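Local coordinates for PTS-dependent dihydroxyacetone kinase, ADP-binding subunit DhaL (Lactococcus lactis subsp. lactis, PDB 3CR3), which binds ADP with magnesium, takes a phosphoryl group from DhaM to form ATP, and passes it to dihydroxyacetone bound to DhaK, at residues E16-N21 against A39-G44; P81-A86 against T177-Y182; G115-G120 against A157-A162; S129-D134 against Y182-L187. All coordinates share one frame; numbering follows the deposited sequence.

From the N terminus, interaction 1 comes first. It closes a short loop between helix 4-20 and helix 37-54, with helix 22-28 in between, and ends before any other contact opens. Interaction 2 then joins helix 79-94 to helix 175-191 and closes a span of 90 residues. Interaction 3 lies within that span; it closes 36 residues and pairs two loops beside the adenine of ADP. Interaction 4 closes 47 residues, ties helix 125-136 to helix 175-191, and crosses both interaction 2 and interaction 3 along the chain. Interactions 2 and 4 share Tyr182. Interaction 1 reaches interaction 4 through the salt bridge Lys17-Glu185. Interactions 1, 2 and 3 all touch ADP.

Interaction 1: residues E16-N21 against A39-G44; sequences EKIQEN and ANMARG. With ADP (adenosine-5'-diphosphate), chain G.
Helices 16-20 and 39-44 run roughly antiparallel, at 138°, with axes 8.8 Å apart at closest approach, and Gln19 lies nearest Ala42. Ile18 and Gln19 carry the contact from the first helix. Ile18 CG2 stands anti to the backbone N and presses on the backbone of the second helix, 3.5 Å from Met41 O. The same methyl lies 3.9 Å from Met41 CB. Met41 is modelled as selenomethionine; its side chain packs on Ser79 and Tyr83, with CE meeting the Tyr83 ring.

Gln19 reaches across with its amide. Its NE2 donates to Ala42 O at 2.9 Å, with an N-H...O angle of 150°. The oxygen lies close to the amide plane. The chain bends at chi2 (-59°), which brings the amide alongside Ala42, with OE1 3.6 Å from Ala42 CB. OE1 also accepts from a water, and NE2 has a second partner in Asn15 OD1. An alanine in place of Gln19 would probably cost Ala42 O one of its donors and Asn15 OD1 its amide partner.

The contact is thus mixed: a methyl packs on helix backbone, and an amide gives Ala42 O a donor from the neighbouring helix, in the turn that holds Asn40 at ADP.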
# COMPACT_ATOMS: atom_id res chain seq x y z
N GLU A 16 -22.31 13.94 27.84
CA GLU A 16 -21.82 15.15 28.51
C GLU A 16 -20.33 15.06 28.86
O GLU A 16 -19.58 15.99 28.62
CB GLU A 16 -22.64 15.47 29.77
CG GLU A 16 -23.99 16.11 29.51
CD GLU A 16 -24.90 16.10 30.74
OE1 GLU A 16 -24.38 16.12 31.89
OE2 GLU A 16 -26.14 16.07 30.56
N LYS A 17 -19.91 13.94 29.45
CA LYS A 17 -18.49 13.70 29.74
C LYS A 17 -17.66 13.71 28.46
O LYS A 17 -16.52 14.20 28.46
CB LYS A 17 -18.31 12.36 30.43
CG LYS A 17 -18.78 12.33 31.87
CD LYS A 17 -17.79 13.01 32.79
CE LYS A 17 -18.12 12.78 34.24
NZ LYS A 17 -17.00 13.23 35.12
N ILE A 18 -18.22 13.16 27.39
CA ILE A 18 -17.56 13.07 26.09
C ILE A 18 -17.36 14.45 25.47
O ILE A 18 -16.25 14.79 25.05
CB ILE A 18 -18.33 12.14 25.11
CG1 ILE A 18 -18.15 10.66 25.50
CG2 ILE A 18 -17.91 12.39 23.68
CD1 ILE A 18 -16.72 10.15 25.48
N GLN A 19 -18.43 15.24 25.42
CA GLN A 19 -18.36 16.63 24.91
C GLN A 19 -17.43 17.50 25.74
O GLN A 19 -16.66 18.28 25.19
CB GLN A 19 -19.76 17.27 24.87
CG GLN A 19 -20.79 16.49 24.06
CD GLN A 19 -20.41 16.30 22.61
OE1 GLN A 19 -19.65 17.09 22.05
NE2 GLN A 19 -20.94 15.26 21.99
N GLU A 20 -17.51 17.37 27.06
CA GLU A 20 -16.65 18.14 27.97
C GLU A 20 -15.17 17.85 27.75
O GLU A 20 -14.35 18.77 27.71
CB GLU A 20 -17.03 17.88 29.43
CG GLU A 20 -18.35 18.56 29.89
CD GLU A 20 -18.72 18.27 31.34
OE1 GLU A 20 -18.09 17.37 31.97
OE2 GLU A 20 -19.64 18.93 31.86
N ASN A 21 -14.84 16.57 27.62
CA ASN A 21 -13.46 16.13 27.53
C ASN A 21 -12.95 15.76 26.14
O ASN A 21 -11.96 15.04 26.04
CB ASN A 21 -13.25 14.93 28.47
CG ASN A 21 -13.55 15.27 29.89
OD1 ASN A 21 -12.80 15.98 30.53
ND2 ASN A 21 -14.67 14.74 30.41
N ALA A 39 -12.88 13.87 19.02
CA ALA A 39 -13.71 14.29 17.88
C ALA A 39 -14.67 13.18 17.42
O ALA A 39 -15.86 13.43 17.24
CB ALA A 39 -12.82 14.71 16.73
N ASN A 40 -14.13 11.97 17.23
CA ASN A 40 -14.87 10.76 16.83
C ASN A 40 -16.04 10.47 17.77
O ASN A 40 -17.19 10.32 17.34
CB ASN A 40 -13.93 9.53 16.85
CG ASN A 40 -13.07 9.39 15.59
OD1 ASN A 40 -13.25 10.09 14.59
ND2 ASN A 40 -12.12 8.45 15.63
N MSE A 41 -15.72 10.38 19.07
CA MSE A 41 -16.71 10.11 20.11
C MSE A 41 -17.73 11.24 20.30
O MSE A 41 -18.90 10.97 20.61
CB MSE A 41 -16.02 9.79 21.44
CG MSE A 41 -15.20 8.49 21.43
SE MSE A 41 -16.22 6.89 20.94
CE MSE A 41 -17.34 6.84 22.55
N ALA A 42 -17.30 12.50 20.14
CA ALA A 42 -18.19 13.65 20.27
C ALA A 42 -19.27 13.63 19.20
O ALA A 42 -20.45 13.81 19.51
CB ALA A 42 -17.43 14.96 20.23
N ARG A 43 -18.85 13.41 17.97
CA ARG A 43 -19.74 13.22 16.82
C ARG A 43 -20.71 12.06 17.06
O ARG A 43 -21.93 12.23 16.99
CB ARG A 43 -18.89 12.94 15.58
CG ARG A 43 -19.63 12.70 14.28
CD ARG A 43 -18.66 12.76 13.09
NE ARG A 43 -17.84 13.98 13.10
CZ ARG A 43 -16.51 14.02 13.27
NH1 ARG A 43 -15.81 12.91 13.42
NH2 ARG A 43 -15.89 15.20 13.27
N GLY A 44 -20.16 10.90 17.37
CA GLY A 44 -20.96 9.70 17.54
C GLY A 44 -21.99 9.82 18.64
O GLY A 44 -23.12 9.35 18.49
PB ADP G . -8.63 5.11 15.37
O1B ADP G . -8.38 6.55 15.03
O2B ADP G . -9.13 4.32 14.20
O3B ADP G . -7.47 4.45 16.11
PA ADP G . -10.08 6.10 17.68
O1A ADP G . -8.96 7.08 17.81
O2A ADP G . -11.48 6.68 17.64
O3A ADP G . -9.88 5.12 16.41
O5' ADP G . -10.01 5.04 18.89
C5' ADP G . -8.75 4.57 19.38
C4' ADP G . -9.04 3.58 20.49
O4' ADP G . -9.65 2.39 19.99
C3' ADP G . -7.78 3.11 21.20
O3' ADP G . -7.45 4.03 22.24
C2' ADP G . -8.16 1.73 21.73
O2' ADP G . -8.69 1.77 23.06
C1' ADP G . -9.31 1.29 20.83
N9 ADP G . -8.87 0.18 19.96
C8 ADP G . -8.18 0.34 18.81
N7 ADP G . -7.93 -0.85 18.25
C5 ADP G . -8.46 -1.79 19.06
C6 ADP G . -8.54 -3.26 19.05
N6 ADP G . -7.99 -3.94 18.03
N1 ADP G . -9.18 -3.87 20.08
C2 ADP G . -9.74 -3.18 21.09
N3 ADP G . -9.69 -1.85 21.16
C4 ADP G . -9.07 -1.11 20.19
O HOH W 1 -20.13 17.16 19.27

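Interaction 2: residues P81-A86 against T177-Y182; sequences PLYGSA and TQSSAY. With ADP (adenosine-5'-diphosphate), chain G.
The hydroxyl of Tyr83 is gripped by two serines of one helix turn. Tyr83 OH lies 2.7 Å from Ser179 OG and 2.8 Å from Ser180 OG, and both pairs are hydrogen bonds. Either oxygen of each pair could be the donor. Ser179 OG comes in at the edge of the tyrosine ring, in its plane. Ser180 OG approaches obliquely.

The backbones stay well apart, and the tyrosine spans the gap. The CA atoms of Tyr83 and Ser180 are 9.2 Å apart. The two serines differ in rotation. Ser179 OG sits between its backbone N and carbonyl carbon (chi1 62°), while Ser180 OG is turned anti to the carbonyl carbon (chi1 -73°). These settings bring both oxygens to the same phenol oxygen.

The network runs on beyond the three hydroxyls. Ser179 OG is also bonded to His37 NE2 and Gly176 O, and His37 ND1 is bonded to ADP. Ser180 OG is bonded to Trp128 NE1 of helix 125-136. The buried hydroxyls of Tyr83, Ser179 and Ser180 thus all have polar partners.

Next to Tyr83, Leu82 packs its CD1 on the adenine. Thr177, in the first turn of helix 175-191, comes near the ribose. The contact is a buried, hydrogen-bonded packing of helix 79-94 on helix 175-191 in the all-helical DhaL fold, beside the nucleotide pocket to which Leu82 and Thr177 belong.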
# COMPACT_ATOMS: atom_id res chain seq x y z
N PRO A 81 -16.71 0.48 15.11
CA PRO A 81 -16.93 -0.96 15.19
C PRO A 81 -16.84 -1.52 16.61
O PRO A 81 -17.56 -2.47 16.93
CB PRO A 81 -15.81 -1.56 14.33
CG PRO A 81 -15.24 -0.46 13.54
CD PRO A 81 -15.71 0.85 14.08
N LEU A 82 -16.00 -0.94 17.45
CA LEU A 82 -15.80 -1.47 18.81
C LEU A 82 -16.96 -1.18 19.78
O LEU A 82 -17.55 -2.11 20.34
CB LEU A 82 -14.47 -1.00 19.41
CG LEU A 82 -13.21 -1.50 18.69
CD1 LEU A 82 -12.03 -0.64 19.12
CD2 LEU A 82 -12.95 -2.96 18.96
N TYR A 83 -17.25 0.09 20.00
CA TYR A 83 -18.40 0.48 20.81
C TYR A 83 -19.71 -0.01 20.20
O TYR A 83 -20.62 -0.43 20.93
CB TYR A 83 -18.47 2.00 21.01
CG TYR A 83 -17.53 2.53 22.08
CD1 TYR A 83 -17.75 2.23 23.42
CD2 TYR A 83 -16.44 3.34 21.74
CE1 TYR A 83 -16.91 2.72 24.41
CE2 TYR A 83 -15.58 3.83 22.72
CZ TYR A 83 -15.82 3.51 24.06
OH TYR A 83 -14.99 3.96 25.05
N GLY A 84 -19.81 0.07 18.87
CA GLY A 84 -20.98 -0.39 18.11
C GLY A 84 -21.28 -1.86 18.35
O GLY A 84 -22.43 -2.24 18.60
N SER A 85 -20.24 -2.69 18.28
CA SER A 85 -20.41 -4.12 18.55
C SER A 85 -20.66 -4.38 20.04
O SER A 85 -21.42 -5.28 20.39
CB SER A 85 -19.21 -4.92 18.04
OG SER A 85 -19.06 -4.77 16.63
N ALA A 86 -20.03 -3.59 20.91
CA ALA A 86 -20.31 -3.69 22.34
C ALA A 86 -21.81 -3.45 22.56
O ALA A 86 -22.49 -4.28 23.13
CB ALA A 86 -19.47 -2.69 23.16
N THR A 177 -9.42 3.74 26.45
CA THR A 177 -9.50 3.39 27.86
C THR A 177 -10.15 4.53 28.65
O THR A 177 -11.01 4.30 29.49
CB THR A 177 -8.12 3.00 28.43
OG1 THR A 177 -7.60 1.89 27.70
CG2 THR A 177 -8.21 2.61 29.92
N GLN A 178 -9.72 5.76 28.36
CA GLN A 178 -10.30 6.95 28.98
C GLN A 178 -11.77 7.15 28.61
O GLN A 178 -12.59 7.46 29.48
CB GLN A 178 -9.50 8.22 28.62
CG GLN A 178 -10.03 9.49 29.28
CD GLN A 178 -9.96 9.47 30.78
OE1 GLN A 178 -10.92 9.06 31.46
NE2 GLN A 178 -8.84 9.89 31.33
N SER A 179 -12.10 7.02 27.34
CA SER A 179 -13.49 7.21 26.97
C SER A 179 -14.33 6.09 27.63
O SER A 179 -15.41 6.34 28.11
CB SER A 179 -13.67 7.30 25.44
OG SER A 179 -13.26 6.08 24.82
N SER A 180 -13.80 4.88 27.72
CA SER A 180 -14.53 3.82 28.44
C SER A 180 -14.70 4.08 29.93
O SER A 180 -15.71 3.67 30.51
CB SER A 180 -13.94 2.43 28.19
OG SER A 180 -14.23 1.97 26.87
N ALA A 181 -13.75 4.77 30.55
CA ALA A 181 -13.86 5.18 31.96
C ALA A 181 -15.05 6.12 32.17
O ALA A 181 -15.84 5.95 33.12
CB ALA A 181 -12.54 5.83 32.46
N TYR A 182 -15.19 7.10 31.27
CA TYR A 182 -16.34 8.02 31.30
C TYR A 182 -17.64 7.24 31.20
O TYR A 182 -18.63 7.57 31.85
CB TYR A 182 -16.27 9.03 30.15
CG TYR A 182 -15.06 9.96 30.12
CD1 TYR A 182 -14.43 10.39 31.29
CD2 TYR A 182 -14.57 10.42 28.89
CE1 TYR A 182 -13.30 11.27 31.23
CE2 TYR A 182 -13.48 11.28 28.81
CZ TYR A 182 -12.84 11.69 29.98
OH TYR A 182 -11.76 12.53 29.86
PB ADP G . -8.63 5.11 15.37
O1B ADP G . -8.38 6.55 15.03
O2B ADP G . -9.13 4.32 14.20
O3B ADP G . -7.47 4.45 16.11
PA ADP G . -10.08 6.10 17.68
O1A ADP G . -8.96 7.08 17.81
O2A ADP G . -11.48 6.68 17.64
O3A ADP G . -9.88 5.12 16.41
O5' ADP G . -10.01 5.04 18.89
C5' ADP G . -8.75 4.57 19.38
C4' ADP G . -9.04 3.58 20.49
O4' ADP G . -9.65 2.39 19.99
C3' ADP G . -7.78 3.11 21.20
O3' ADP G . -7.45 4.03 22.24
C2' ADP G . -8.16 1.73 21.73
O2' ADP G . -8.69 1.77 23.06
C1' ADP G . -9.31 1.29 20.83
N9 ADP G . -8.87 0.18 19.96
C8 ADP G . -8.18 0.34 18.81
N7 ADP G . -7.93 -0.85 18.25
C5 ADP G . -8.46 -1.79 19.06
C6 ADP G . -8.54 -3.26 19.05
N6 ADP G . -7.99 -3.94 18.03
N1 ADP G . -9.18 -3.87 20.08
C2 ADP G . -9.74 -3.18 21.09
N3 ADP G . -9.69 -1.85 21.16
C4 ADP G . -9.07 -1.11 20.19

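Interaction 3: residues G115-G120 against A157-A162; sequences GKAQVG and ATKGRA. With ADP (adenosine-5'-diphosphate), chain G.
Lys159 lies along Gly115, Lys116 and Ala117, where two loops of the helical DhaL fold meet at the adenine end of the ADP pocket. In the second segment, Ala157 directs its CB away from the other loop, and its N is bonded to Ser169 OG. The first residue to turn toward the other loop is Thr158, whose OG1 bonds to Glu121 just beyond that segment.

Lys159 follows and makes the contact. Its CG is 4.1 Å from Ala117 CB, and its CD lies 3.9 Å from Gly115 O. The chain bends at chi2 (-83°) and is extended beyond, which carries the amine past Gly115 to Lys116. There Lys159 NZ stands 3.6 Å from Lys116 O, too far for a hydrogen bond. The contact is therefore mainly van der Waals, with the amine near backbone oxygens that would probably suit its charge. The side chain also touches Glu121. Lys159 CD passes the adenine amino group, 3.9 Å from ADP N6. An alanine at Lys159 would probably open a gap beside Ala117 CB and Gly115 O, and take away the CD that passes ADP N6.

Gly160 comes next and has positive phi. Its CA is 3.6 Å from ADP N7, and a CB would run into the base. Arg161, probably an ADP-binding residue, extends along the diphosphate end, with CD 3.7 Å from ADP O3B. Its side chain also packs against Asp34, a magnesium ligand, and against chains of another protein in the assembly.

Across from these residues, Ala117 CB meets the ring at ADP N1. ADP N6 donates to Gly115 O at 3.1 Å, in a nearly straight bond of 171°.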
# COMPACT_ATOMS: atom_id res chain seq x y z
N GLY A 115 -12.09 -6.71 17.78
CA GLY A 115 -10.73 -6.21 17.65
C GLY A 115 -9.67 -7.24 18.02
O GLY A 115 -8.49 -6.99 17.81
N LYS A 116 -10.08 -8.39 18.57
CA LYS A 116 -9.15 -9.50 18.93
C LYS A 116 -8.10 -9.15 19.99
O LYS A 116 -7.03 -9.77 20.04
CB LYS A 116 -8.47 -10.10 17.67
CG LYS A 116 -9.30 -11.17 16.95
CD LYS A 116 -10.42 -10.58 16.13
CE LYS A 116 -11.19 -11.66 15.37
NZ LYS A 116 -12.41 -11.07 14.76
N ALA A 117 -8.40 -8.19 20.86
CA ALA A 117 -7.46 -7.77 21.87
C ALA A 117 -7.59 -8.62 23.13
O ALA A 117 -8.69 -8.96 23.56
CB ALA A 117 -7.64 -6.27 22.21
N GLN A 118 -6.44 -8.98 23.69
CA GLN A 118 -6.39 -9.63 24.99
C GLN A 118 -6.27 -8.55 26.05
O GLN A 118 -5.91 -7.42 25.76
CB GLN A 118 -5.18 -10.56 25.06
CG GLN A 118 -5.30 -11.80 24.18
CD GLN A 118 -3.97 -12.51 24.02
OE1 GLN A 118 -3.38 -12.51 22.94
NE2 GLN A 118 -3.48 -13.10 25.10
N VAL A 119 -6.59 -8.90 27.29
CA VAL A 119 -6.37 -7.98 28.40
C VAL A 119 -4.87 -7.70 28.53
O VAL A 119 -4.05 -8.61 28.43
CB VAL A 119 -6.96 -8.54 29.72
CG1 VAL A 119 -6.79 -7.54 30.87
CG2 VAL A 119 -8.43 -8.90 29.53
N GLY A 120 -4.53 -6.42 28.74
CA GLY A 120 -3.13 -5.99 28.89
C GLY A 120 -2.50 -5.46 27.63
O GLY A 120 -1.32 -5.12 27.61
N ALA A 157 1.62 -0.78 23.67
CA ALA A 157 0.49 -0.95 22.76
C ALA A 157 0.77 -2.05 21.76
O ALA A 157 1.76 -2.02 21.04
CB ALA A 157 0.21 0.37 22.03
N THR A 158 -0.11 -3.04 21.70
CA THR A 158 0.07 -4.11 20.73
C THR A 158 -1.11 -4.26 19.76
O THR A 158 -1.15 -5.20 18.97
CB THR A 158 0.47 -5.44 21.40
OG1 THR A 158 -0.45 -5.76 22.45
CG2 THR A 158 1.89 -5.32 21.98
N LYS A 159 -2.02 -3.28 19.81
CA LYS A 159 -3.23 -3.27 18.98
C LYS A 159 -3.57 -1.86 18.52
O LYS A 159 -3.35 -0.87 19.24
CB LYS A 159 -4.42 -3.86 19.76
CG LYS A 159 -4.34 -5.39 20.01
CD LYS A 159 -4.85 -6.18 18.80
CE LYS A 159 -4.35 -7.59 18.84
NZ LYS A 159 -4.78 -8.33 17.63
N GLY A 160 -4.13 -1.77 17.33
CA GLY A 160 -4.60 -0.48 16.81
C GLY A 160 -3.46 0.40 16.32
O GLY A 160 -2.33 -0.06 16.17
N ARG A 161 -3.76 1.67 16.09
CA ARG A 161 -2.76 2.61 15.59
C ARG A 161 -1.57 2.79 16.53
O ARG A 161 -0.44 2.98 16.07
CB ARG A 161 -3.42 3.96 15.31
CG ARG A 161 -4.27 3.94 14.03
CD ARG A 161 -4.80 5.31 13.77
NE ARG A 161 -5.63 5.35 12.57
CZ ARG A 161 -5.30 5.99 11.45
NH1 ARG A 161 -4.13 6.63 11.36
NH2 ARG A 161 -6.14 6.00 10.42
N ALA A 162 -1.86 2.75 17.84
CA ALA A 162 -0.85 2.89 18.89
C ALA A 162 0.28 1.88 18.80
O ALA A 162 1.43 2.17 19.17
CB ALA A 162 -1.51 2.79 20.28
PB ADP G . -8.63 5.11 15.37
O1B ADP G . -8.38 6.55 15.03
O2B ADP G . -9.13 4.32 14.20
O3B ADP G . -7.47 4.45 16.11
PA ADP G . -10.08 6.10 17.68
O1A ADP G . -8.96 7.08 17.81
O2A ADP G . -11.48 6.68 17.64
O3A ADP G . -9.88 5.12 16.41
O5' ADP G . -10.01 5.04 18.89
C5' ADP G . -8.75 4.57 19.38
C4' ADP G . -9.04 3.58 20.49
O4' ADP G . -9.65 2.39 19.99
C3' ADP G . -7.78 3.11 21.20
O3' ADP G . -7.45 4.03 22.24
C2' ADP G . -8.16 1.73 21.73
O2' ADP G . -8.69 1.77 23.06
C1' ADP G . -9.31 1.29 20.83
N9 ADP G . -8.87 0.18 19.96
C8 ADP G . -8.18 0.34 18.81
N7 ADP G . -7.93 -0.85 18.25
C5 ADP G . -8.46 -1.79 19.06
C6 ADP G . -8.54 -3.26 19.05
N6 ADP G . -7.99 -3.94 18.03
N1 ADP G . -9.18 -3.87 20.08
C2 ADP G . -9.74 -3.18 21.09
N3 ADP G . -9.69 -1.85 21.16
C4 ADP G . -9.07 -1.11 20.19

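Interaction 4: residues S129-D134 against Y182-L187; sequences SAFLND and YLFETL
This is a buried aromatic contact between helix 125-136 and helix 175-191, made by Phe131 and Phe184 with Leu187 at the margin. The two rings form an offset stack. Their planes are only 10° apart and their centroids are 4.2 Å apart. Phe131 CD2 sits over the centre of the Phe184 ring, while Phe184 CG lies over the face of Phe131, toward its rim. These two atoms, Phe131 CD2 and Phe184 CG, are 3.5 Å apart.

The offset also brings the Phe184 methylene into play. Phe184 CB stands over the middle of the Phe131 ring in a CH-pi contact, 3.8 Å from its centroid and 6° off the ring normal. One face of Phe131 thus receives both the ring and the CB of Phe184. Phe131 CG is anti to the backbone N (chi1 178°), which carries its ring across to Phe184.

In the all-helical DhaL fold, helix 175-191 is packed on several sides, and this stack forms part of its packing against helix 125-136. Leu187, one turn after Phe184, comes to the edge of the Phe131 ring, with its CD2 4.2 Å from Phe131 CE2. Neighbouring helices close around the pair. Leu145 of helix 142-151 touches both phenylalanines, and Ile104 of helix 100-115 touches Phe131. Trp128 meets Phe184 edge-to-face, so Phe184 has aromatic partners from two successive turns of helix 125-136.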
# COMPACT_ATOMS: atom_id res chain seq x y z
N SER A 129 -12.72 -5.18 31.10
CA SER A 129 -12.41 -6.37 31.90
C SER A 129 -12.26 -6.05 33.38
O SER A 129 -12.84 -6.75 34.22
CB SER A 129 -11.13 -7.04 31.40
OG SER A 129 -10.85 -8.20 32.17
N ALA A 130 -11.48 -5.02 33.69
CA ALA A 130 -11.28 -4.60 35.09
C ALA A 130 -12.59 -4.19 35.76
O ALA A 130 -12.84 -4.51 36.92
CB ALA A 130 -10.23 -3.46 35.17
N PHE A 131 -13.44 -3.50 35.00
CA PHE A 131 -14.72 -3.03 35.53
C PHE A 131 -15.68 -4.19 35.82
O PHE A 131 -16.32 -4.23 36.88
CB PHE A 131 -15.35 -2.02 34.56
CG PHE A 131 -16.69 -1.50 34.98
CD1 PHE A 131 -16.83 -0.77 36.17
CD2 PHE A 131 -17.80 -1.69 34.17
CE1 PHE A 131 -18.07 -0.26 36.56
CE2 PHE A 131 -19.05 -1.18 34.54
CZ PHE A 131 -19.19 -0.46 35.73
N LEU A 132 -15.77 -5.14 34.88
CA LEU A 132 -16.58 -6.36 35.09
C LEU A 132 -16.09 -7.16 36.30
O LEU A 132 -16.89 -7.60 37.13
CB LEU A 132 -16.56 -7.26 33.85
CG LEU A 132 -17.22 -8.64 33.94
CD1 LEU A 132 -18.75 -8.50 34.10
CD2 LEU A 132 -16.88 -9.46 32.72
N ASN A 133 -14.78 -7.37 36.38
CA ASN A 133 -14.20 -8.08 37.51
C ASN A 133 -14.64 -7.42 38.83
O ASN A 133 -15.06 -8.10 39.75
CB ASN A 133 -12.67 -8.15 37.39
CG ASN A 133 -12.20 -9.24 36.40
OD1 ASN A 133 -12.87 -10.26 36.20
ND2 ASN A 133 -11.03 -9.03 35.79
N ASP A 134 -14.57 -6.09 38.86
CA ASP A 134 -14.99 -5.30 40.03
C ASP A 134 -16.47 -5.49 40.38
O ASP A 134 -16.82 -5.69 41.54
CB ASP A 134 -14.67 -3.80 39.83
CG ASP A 134 -13.21 -3.47 40.10
OD1 ASP A 134 -12.48 -4.33 40.64
OD2 ASP A 134 -12.78 -2.34 39.77
N TYR A 182 -15.19 7.10 31.27
CA TYR A 182 -16.34 8.02 31.30
C TYR A 182 -17.64 7.24 31.20
O TYR A 182 -18.63 7.57 31.85
CB TYR A 182 -16.27 9.03 30.15
CG TYR A 182 -15.06 9.96 30.12
CD1 TYR A 182 -14.43 10.39 31.29
CD2 TYR A 182 -14.57 10.42 28.89
CE1 TYR A 182 -13.30 11.27 31.23
CE2 TYR A 182 -13.48 11.28 28.81
CZ TYR A 182 -12.84 11.69 29.98
OH TYR A 182 -11.76 12.53 29.86
N LEU A 183 -17.65 6.21 30.36
CA LEU A 183 -18.85 5.39 30.19
C LEU A 183 -19.29 4.72 31.49
O LEU A 183 -20.49 4.75 31.84
CB LEU A 183 -18.61 4.32 29.10
CG LEU A 183 -19.82 3.48 28.69
CD1 LEU A 183 -20.92 4.39 28.12
CD2 LEU A 183 -19.40 2.45 27.66
N PHE A 184 -18.33 4.12 32.18
CA PHE A 184 -18.62 3.34 33.38
C PHE A 184 -18.83 4.19 34.62
O PHE A 184 -19.61 3.83 35.49
CB PHE A 184 -17.49 2.33 33.65
CG PHE A 184 -17.27 1.36 32.53
CD1 PHE A 184 -18.33 0.94 31.72
CD2 PHE A 184 -15.99 0.84 32.29
CE1 PHE A 184 -18.13 0.03 30.69
CE2 PHE A 184 -15.78 -0.07 31.25
CZ PHE A 184 -16.87 -0.48 30.46
N GLU A 185 -18.09 5.29 34.69
CA GLU A 185 -18.26 6.28 35.75
C GLU A 185 -19.68 6.86 35.76
O GLU A 185 -20.30 6.95 36.81
CB GLU A 185 -17.16 7.35 35.62
CG GLU A 185 -17.57 8.76 35.89
CD GLU A 185 -16.39 9.73 35.79
OE1 GLU A 185 -15.38 9.41 35.08
OE2 GLU A 185 -16.48 10.80 36.42
N THR A 186 -20.19 7.23 34.60
CA THR A 186 -21.59 7.70 34.48
C THR A 186 -22.61 6.57 34.72
O THR A 186 -23.67 6.79 35.28
CB THR A 186 -21.84 8.33 33.11
OG1 THR A 186 -21.36 7.45 32.07
CG2 THR A 186 -21.10 9.67 33.01
N LEU A 187 -22.27 5.36 34.31
CA LEU A 187 -23.08 4.19 34.63
C LEU A 187 -23.24 4.01 36.15
O LEU A 187 -24.36 3.85 36.65
CB LEU A 187 -22.48 2.93 33.99
CG LEU A 187 -23.30 1.64 34.21
CD1 LEU A 187 -24.78 1.83 33.80
CD2 LEU A 187 -22.69 0.51 33.46